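PDB 2WG9: probable phospholipase A2 homolog 2 from Oryza sativa, which probably catalyses the calcium-dependent hydrolysis of the 2-acyl ester of membrane phosphoglycerides, releasing a free fatty acid and a lysophospholipid. Local coordinates for residues A[73-84]-A[113-124]. Sequence-based numbering, arbitrary orientation.
With OCA (octanoic acid (caprylic acid)), chain D.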
loop_
_atom_site.group_PDB
_atom_site.type_symbol
_atom_site.label_atom_id
_atom_site.label_comp_id
_atom_site.label_asym_id
_atom_site.label_seq_id
_atom_site.Cartn_x
_atom_site.Cartn_y
_atom_site.Cartn_z
ATOM N N ASP A 73 4.479 -3.781 -12.661
ATOM C CA ASP A 73 5.854 -3.588 -12.215
ATOM C C ASP A 73 5.873 -3.036 -10.789
ATOM O O ASP A 73 5.849 -1.821 -10.579
ATOM C CB ASP A 73 6.613 -2.668 -13.187
ATOM C CG ASP A 73 8.072 -2.471 -12.801
ATOM O OD1 ASP A 73 8.593 -3.223 -11.949
ATOM O OD2 ASP A 73 8.700 -1.546 -13.356
ATOM N N TYR A 74 5.912 -3.947 -9.816
ATOM C CA TYR A 74 5.950 -3.570 -8.400
ATOM C C TYR A 74 7.268 -2.902 -7.987
ATOM O O TYR A 74 7.410 -2.442 -6.851
ATOM C CB TYR A 74 5.621 -4.764 -7.496
ATOM C CG TYR A 74 6.535 -5.964 -7.647
ATOM C CD1 TYR A 74 6.142 -7.068 -8.406
ATOM C CD2 TYR A 74 7.778 -6.013 -7.005
ATOM C CE1 TYR A 74 6.969 -8.185 -8.539
ATOM C CE2 TYR A 74 8.616 -7.131 -7.133
ATOM C CZ TYR A 74 8.200 -8.207 -7.903
ATOM O OH TYR A 74 9.013 -9.311 -8.037
ATOM N N LEU A 75 8.219 -2.841 -8.915
ATOM C CA LEU A 75 9.468 -2.116 -8.689
ATOM C C LEU A 75 9.545 -0.786 -9.454
ATOM O O LEU A 75 10.598 -0.142 -9.495
ATOM C CB LEU A 75 10.683 -3.015 -8.972
ATOM C CG LEU A 75 10.846 -4.226 -8.040
ATOM C CD1 LEU A 75 12.019 -5.089 -8.475
ATOM C CD2 LEU A 75 11.012 -3.803 -6.578
ATOM N N ASN A 76 8.428 -0.367 -10.052
ATOM C CA ASN A 76 8.353 0.962 -10.656
ATOM C C ASN A 76 8.693 2.004 -9.602
ATOM O O ASN A 76 8.053 2.057 -8.548
ATOM C CB ASN A 76 6.969 1.234 -11.260
ATOM C CG ASN A 76 6.897 2.575 -11.966
ATOM O OD1 ASN A 76 6.901 3.627 -11.330
ATOM N ND2 ASN A 76 6.842 2.544 -13.289
ATOM N N THR A 77 9.701 2.825 -9.895
ATOM C CA THR A 77 10.266 3.744 -8.907
ATOM C C THR A 77 9.350 4.921 -8.603
ATOM O O THR A 77 9.316 5.397 -7.471
ATOM C CB THR A 77 11.678 4.248 -9.304
ATOM O OG1 THR A 77 11.664 4.705 -10.659
ATOM C CG2 THR A 77 12.707 3.132 -9.167
ATOM N N MET A 78 8.601 5.380 -9.605
ATOM C CA MET A 78 7.593 6.416 -9.390
ATOM C C MET A 78 6.514 5.937 -8.424
ATOM O O MET A 78 6.221 6.618 -7.441
ATOM C CB MET A 78 6.942 6.844 -10.704
ATOM C CG MET A 78 7.844 7.630 -11.632
ATOM S SD MET A 78 6.842 8.432 -12.902
ATOM C CE MET A 78 6.291 9.883 -12.001
ATOM N N CYS A 79 5.931 4.772 -8.702
ATOM C CA CYS A 79 4.901 4.204 -7.828
ATOM C C CYS A 79 5.381 4.165 -6.383
ATOM O O CYS A 79 4.685 4.604 -5.473
ATOM C CB CYS A 79 4.493 2.799 -8.287
ATOM S SG CYS A 79 3.782 2.723 -9.955
ATOM N N ASN A 80 6.591 3.654 -6.188
ATOM C CA ASN A 80 7.140 3.470 -4.849
ATOM C C ASN A 80 7.580 4.762 -4.158
ATOM O O ASN A 80 7.304 4.954 -2.972
ATOM C CB ASN A 80 8.253 2.420 -4.891
ATOM C CG ASN A 80 7.710 1.019 -5.131
ATOM O OD1 ASN A 80 6.684 0.637 -4.567
ATOM N ND2 ASN A 80 8.388 0.255 -5.975
ATOM N N GLU A 81 8.236 5.652 -4.901
ATOM C CA GLU A 81 8.607 6.966 -4.370
ATOM C C GLU A 81 7.386 7.806 -3.989
ATOM O O GLU A 81 7.385 8.460 -2.948
ATOM C CB GLU A 81 9.516 7.728 -5.342
ATOM C CG GLU A 81 10.902 7.089 -5.497
ATOM C CD GLU A 81 11.855 7.911 -6.344
ATOM O OE1 GLU A 81 13.074 7.836 -6.093
ATOM O OE2 GLU A 81 11.396 8.635 -7.257
ATOM N N ASN A 82 6.348 7.772 -4.822
ATOM C CA ASN A 82 5.089 8.452 -4.499
ATOM C C ASN A 82 4.451 7.902 -3.224
ATOM O O ASN A 82 3.894 8.658 -2.436
ATOM C CB ASN A 82 4.093 8.366 -5.663
ATOM C CG ASN A 82 4.487 9.231 -6.856
ATOM O OD1 ASN A 82 5.381 10.079 -6.775
ATOM N ND2 ASN A 82 3.804 9.025 -7.973
ATOM N N LEU A 83 4.539 6.587 -3.025
ATOM C CA LEU A 83 4.017 5.948 -1.814
ATOM C C LEU A 83 4.739 6.457 -0.560
ATOM O O LEU A 83 4.093 6.809 0.428
ATOM C CB LEU A 83 4.071 4.408 -1.912
ATOM C CG LEU A 83 3.477 3.599 -0.741
ATOM C CD1 LEU A 83 2.064 4.049 -0.370
ATOM C CD2 LEU A 83 3.467 2.111 -1.010
ATOM N N LEU A 84 6.071 6.512 -0.613
ATOM C CA LEU A 84 6.870 7.047 0.497
ATOM C C LEU A 84 6.479 8.489 0.835
ATOM O O LEU A 84 6.262 8.815 2.002
ATOM C CB LEU A 84 8.372 6.958 0.195
ATOM C CG LEU A 84 9.008 5.565 0.079
ATOM C CD1 LEU A 84 10.504 5.682 -0.240
ATOM C CD2 LEU A 84 8.790 4.748 1.344
ATOM N N ILE A 113 9.026 -0.525 1.224
ATOM C CA ILE A 113 8.984 0.303 0.013
ATOM C C ILE A 113 10.324 1.005 -0.275
ATOM O O ILE A 113 10.712 1.157 -1.438
ATOM C CB ILE A 113 7.771 1.287 0.021
ATOM C CG1 ILE A 113 6.444 0.503 0.078
ATOM C CG2 ILE A 113 7.779 2.211 -1.217
ATOM C CD1 ILE A 113 6.235 -0.532 -1.070
ATOM N N GLU A 114 11.032 1.411 0.780
ATOM C CA GLU A 114 12.397 1.931 0.638
ATOM C C GLU A 114 13.283 0.920 -0.084
ATOM O O GLU A 114 14.022 1.270 -1.006
ATOM C CB GLU A 114 13.008 2.223 2.006
ATOM C CG GLU A 114 12.420 3.407 2.733
ATOM C CD GLU A 114 12.865 3.471 4.187
ATOM O OE1 GLU A 114 13.910 2.871 4.525
ATOM O OE2 GLU A 114 12.160 4.114 4.999
ATOM N N THR A 115 13.203 -0.336 0.354
ATOM C CA THR A 115 13.946 -1.434 -0.255
ATOM C C THR A 115 13.516 -1.645 -1.716
ATOM O O THR A 115 14.357 -1.889 -2.577
ATOM C CB THR A 115 13.777 -2.725 0.573
ATOM O OG1 THR A 115 14.204 -2.474 1.916
ATOM C CG2 THR A 115 14.612 -3.864 0.005
ATOM N N ALA A 116 12.213 -1.525 -1.986
ATOM C CA ALA A 116 11.679 -1.613 -3.349
ATOM C C ALA A 116 12.217 -0.504 -4.252
ATOM O O ALA A 116 12.548 -0.759 -5.416
ATOM C CB ALA A 116 10.147 -1.606 -3.334
ATOM N N VAL A 117 12.307 0.717 -3.713
ATOM C CA VAL A 117 12.863 1.862 -4.450
ATOM C C VAL A 117 14.314 1.581 -4.845
ATOM O O VAL A 117 14.667 1.692 -6.019
ATOM C CB VAL A 117 12.762 3.197 -3.661
ATOM C CG1 VAL A 117 13.527 4.304 -4.367
ATOM C CG2 VAL A 117 11.307 3.612 -3.466
ATOM N N PHE A 118 15.136 1.189 -3.871
ATOM C CA PHE A 118 16.519 0.794 -4.150
ATOM C C PHE A 118 16.631 -0.345 -5.174
ATOM O O PHE A 118 17.415 -0.249 -6.117
ATOM C CB PHE A 118 17.274 0.443 -2.863
ATOM C CG PHE A 118 18.713 0.068 -3.098
ATOM C CD1 PHE A 118 19.665 1.049 -3.384
ATOM C CD2 PHE A 118 19.115 -1.263 -3.052
ATOM C CE1 PHE A 118 20.996 0.707 -3.613
ATOM C CE2 PHE A 118 20.446 -1.616 -3.280
ATOM C CZ PHE A 118 21.386 -0.628 -3.560
ATOM N N ALA A 119 15.857 -1.415 -4.985
ATOM C CA ALA A 119 15.844 -2.540 -5.930
ATOM C C ALA A 119 15.499 -2.081 -7.348
ATOM O O ALA A 119 16.135 -2.508 -8.317
ATOM C CB ALA A 119 14.883 -3.625 -5.470
ATOM N N GLY A 120 14.498 -1.206 -7.456
ATOM C CA GLY A 120 14.103 -0.614 -8.732
ATOM C C GLY A 120 15.208 0.210 -9.368
ATOM O O GLY A 120 15.492 0.056 -10.553
ATOM N N LYS A 121 15.836 1.077 -8.576
ATOM C CA LYS A 121 16.930 1.927 -9.052
ATOM C C LYS A 121 18.113 1.117 -9.589
ATOM O O LYS A 121 18.647 1.430 -10.653
ATOM C CB LYS A 121 17.396 2.885 -7.953
ATOM C CG LYS A 121 16.481 4.081 -7.729
ATOM C CD LYS A 121 16.999 4.948 -6.597
ATOM C CE LYS A 121 16.129 6.173 -6.376
ATOM N NZ LYS A 121 16.479 6.843 -5.088
ATOM N N ILE A 122 18.500 0.075 -8.853
ATOM C CA ILE A 122 19.591 -0.824 -9.245
ATOM C C ILE A 122 19.336 -1.497 -10.599
ATOM O O ILE A 122 20.200 -1.476 -11.481
ATOM C CB ILE A 122 19.866 -1.886 -8.131
ATOM C CG1 ILE A 122 20.524 -1.236 -6.906
ATOM C CG2 ILE A 122 20.706 -3.053 -8.644
ATOM C CD1 ILE A 122 21.758 -0.378 -7.204
ATOM N N LEU A 123 18.141 -2.069 -10.759
ATOM C CA LEU A 123 17.753 -2.775 -11.984
ATOM C C LEU A 123 17.567 -1.855 -13.196
ATOM O O LEU A 123 17.582 -2.320 -14.338
ATOM C CB LEU A 123 16.484 -3.600 -11.749
ATOM C CG LEU A 123 16.589 -4.787 -10.786
ATOM C CD1 LEU A 123 15.217 -5.206 -10.289
ATOM C CD2 LEU A 123 17.317 -5.972 -11.412
ATOM N N HIS A 124 17.396 -0.559 -12.943
ATOM C CA HIS A 124 17.227 0.420 -14.018
ATOM C C HIS A 124 18.516 1.198 -14.330
ATOM O O HIS A 124 18.638 1.804 -15.401
ATOM C CB HIS A 124 16.045 1.361 -13.731
ATOM C CG HIS A 124 14.753 0.647 -13.460
ATOM N ND1 HIS A 124 13.901 1.010 -12.438
ATOM C CD2 HIS A 124 14.178 -0.421 -14.064
ATOM C CE1 HIS A 124 12.855 0.202 -12.429
ATOM N NE2 HIS A 124 12.998 -0.675 -13.406
HETATM C C1 OCA D . 0.162 -1.288 -0.954
HETATM C C2 OCA D . 1.289 -1.009 0.044
HETATM C C3 OCA D . 2.628 -1.552 -0.451
HETATM C C4 OCA D . 2.720 -3.077 -0.350
HETATM C C5 OCA D . 2.655 -3.582 1.101
HETATM C C6 OCA D . 4.039 -3.608 1.747
HETATM C C7 OCA D . 4.131 -4.710 2.803
HETATM C C8 OCA D . 4.190 -4.108 4.212
HETATM O O1 OCA D . -0.507 -2.327 -0.786
HETATM O O2 OCA D . -0.010 -0.447 -1.859
HETATM O O HOH W 1 10.842 0.806 -7.028
#
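Leu-83 and Ile-113 meet where helix 77-84 runs nearly antiparallel to helix 113-124, their short axes 9.0 Å apart, and show how one helix pair can join interhelical packing to the wall of an acyl pocket. Their side chains cross at about a right angle, CD2 of Leu-83 lying 3.6 Å from CG1 of Ile-113, and both residues also touch the octanoate chain at C3. Leu-84 reaches tip to tip toward Val-117. In Thr-77, chi1 of 49° sets OG1 between the backbone N and the carbonyl carbon, which turns the methyl CG2 into a hole formed by Val-117, Gly-120, Lys-121 and His-124. Gly-120, without a side chain, lets Leu-75 O approach its CA to 3.6 Å.

A water accepts from Asn-80 ND2 and donates to Ala-116 O (2.8 Å) and, weakly, to Leu-75 O. Glu-81 OE1 and Lys-121 NZ form a long salt bridge of 3.7 Å. Asn-80 ND2 also donates almost straight (172°) to Tyr-74 O, fixing the amide, while OD1 is hydrogen-bonded to NE2 of His-63, the predicted catalytic residue. With an alanine in place of Asn-80, His-63 NE2 would probably lose this partner, and Tyr-74 O and the water their amide donor. The chemistry is consistent with a second-shell amide that helps to orient His-63, beside an apolar wall of the acyl pocket.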